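PDB 4ECM: glucose-1-phosphate thymidylyltransferase from Bacillus anthracis, which catalyses the transfer of a thymidylyl group from dTTP to glucose-1-phosphate, giving dTDP-glucose and pyrophosphate, an early step of dTDP-L-rhamnose biosynthesis. Local coordinates for residues L250-A253 against N254-R258. Residues are numbered along the deposited sequence; the frame is centred on the assembly and turned at random. Where two conformers were deposited one is given.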
loop_
_atom_site.group_PDB
_atom_site.type_symbol
_atom_site.label_atom_id
_atom_site.label_comp_id
_atom_site.label_asym_id
_atom_site.label_seq_id
_atom_site.Cartn_x
_atom_site.Cartn_y
_atom_site.Cartn_z
ATOM N N LEU A 250 18.399 -17.026 6.952
ATOM C CA LEU A 250 17.746 -15.819 7.480
ATOM C C LEU A 250 17.764 -15.876 9.010
ATOM O O LEU A 250 18.044 -14.885 9.684
ATOM C CB LEU A 250 16.297 -15.704 6.971
ATOM C CG LEU A 250 15.418 -14.616 7.593
ATOM C CD1 LEU A 250 15.972 -13.209 7.309
ATOM C CD2 LEU A 250 13.985 -14.745 7.078
ATOM N N GLN A 251 17.433 -17.035 9.555
ATOM C CA GLN A 251 17.454 -17.220 11.015
ATOM C C GLN A 251 18.864 -17.058 11.569
ATOM O O GLN A 251 19.054 -16.476 12.641
ATOM C CB GLN A 251 16.883 -18.571 11.394
ATOM C CG GLN A 251 15.393 -18.710 11.092
ATOM C CD GLN A 251 14.544 -17.697 11.829
ATOM O OE1 GLN A 251 14.878 -17.279 12.944
ATOM N NE2 GLN A 251 13.423 -17.305 11.218
ATOM N N ARG A 252 19.851 -17.558 10.832
ATOM C CA ARG A 252 21.252 -17.444 11.234
ATOM C C ARG A 252 21.653 -15.976 11.275
ATOM O O ARG A 252 22.254 -15.513 12.244
ATOM C CB ARG A 252 22.139 -18.170 10.231
ATOM C CG ARG A 252 23.617 -18.271 10.607
ATOM C CD ARG A 252 24.383 -18.723 9.383
ATOM N NE ARG A 252 23.654 -19.799 8.722
ATOM C CZ ARG A 252 23.724 -20.068 7.428
ATOM N NH1 ARG A 252 23.004 -21.070 6.940
ATOM N NH2 ARG A 252 24.488 -19.322 6.631
ATOM N N ALA A 253 21.312 -15.247 10.220
ATOM C CA ALA A 253 21.624 -13.815 10.136
ATOM C C ALA A 253 21.001 -13.098 11.334
ATOM O O ALA A 253 21.640 -12.250 11.958
ATOM C CB ALA A 253 21.099 -13.226 8.816
ATOM N N ASN A 254 19.753 -13.438 11.659
ATOM C CA ASN A 254 19.112 -12.850 12.831
ATOM C C ASN A 254 19.881 -13.084 14.122
ATOM O O ASN A 254 20.066 -12.139 14.904
ATOM C CB ASN A 254 17.659 -13.320 13.009
ATOM C CG ASN A 254 16.689 -12.472 12.234
ATOM O OD1 ASN A 254 16.155 -11.511 12.776
ATOM N ND2 ASN A 254 16.499 -12.773 10.949
ATOM N N ALA A 255 20.329 -14.317 14.342
ATOM C CA ALA A 255 21.077 -14.644 15.554
ATOM C C ALA A 255 22.402 -13.881 15.562
ATOM O O ALA A 255 22.772 -13.289 16.566
ATOM C CB ALA A 255 21.325 -16.162 15.675
ATOM N N LEU A 256 23.106 -13.896 14.437
ATOM C CA LEU A 256 24.380 -13.189 14.328
ATOM C C LEU A 256 24.268 -11.681 14.527
ATOM O O LEU A 256 25.206 -11.049 15.008
ATOM C CB LEU A 256 25.013 -13.450 12.955
ATOM C CG LEU A 256 25.604 -14.858 12.764
ATOM C CD1 LEU A 256 26.031 -15.143 11.303
ATOM C CD2 LEU A 256 26.793 -15.040 13.719
ATOM N N ALA A 257 23.105 -11.129 14.181
ATOM C CA ALA A 257 22.872 -9.697 14.199
ATOM C C ALA A 257 22.331 -9.117 15.484
ATOM O O ALA A 257 22.141 -7.906 15.546
ATOM C CB ALA A 257 21.895 -9.326 13.047
ATOM N N ARG A 258 22.116 -9.941 16.509
ATOM C CA ARG A 258 21.440 -9.484 17.736
ATOM C C ARG A 258 21.961 -8.189 18.350
ATOM O O ARG A 258 21.177 -7.334 18.719
ATOM C CB ARG A 258 21.470 -10.568 18.824
ATOM C CG ARG A 258 20.663 -10.205 20.086
ATOM C CD ARG A 258 20.976 -11.159 21.248
ATOM N NE ARG A 258 22.334 -10.943 21.734
ATOM C CZ ARG A 258 22.984 -11.741 22.578
ATOM N NH1 ARG A 258 22.417 -12.840 23.040
ATOM N NH2 ARG A 258 24.226 -11.448 22.937
#
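With chi1 at -87° and chi2 at -93°, the carboxamide of Asn254 is folded back over the preceding turn of helix 247-256, and its ND2 reaches the carbonyl of Leu250, which lies one turn earlier. The bond from Asn254 ND2 to Leu250 O is 2.9 Å long and nearly straight, and the acceptor lies almost in the plane of the amide. At the carbonyl the approach is less regular, because ND2 sits well above the carbonyl plane while the backbone N of Asn254, 3.0 Å from Leu250 O in the regular helical bond, comes in from the other face. Leu250 O is thus gripped by two donors from one residue. Alongside, the isobutyl group of Leu250, its CG anti to the backbone N (chi1 171°), runs the same way as the asparagine, and CD1 lies 3.7 Å from Asn254 ND2. Two residues further on, Arg252 and Leu256 again lie side by side, pointing the same way, but more loosely: the aliphatic CG of the arginine meets CD1 of the leucine at 4.0 Å. The helical bonds continue from Ala255 N to Gln251 O and from Leu256 N to Arg252 O. In the last of them, the bond from Ala257 N to Ala253 O is markedly bent.

Pro51 O also accepts from Asn254 ND2, and Asn254 OD1 takes a hydrogen bond from Gly53 N. The same oxygen also accepts a hydrogen bond from NE2 of Gln251 of the second subunit, and the reciprocal bond joins Gln251 NE2 to Asn254 OD1 of that subunit. The buried carboxamide therefore has both ends satisfied, and this shared bonding fixes its flip while tying helix 247-256 to strand 51-52 and the turn that follows it, and to the subunit interface.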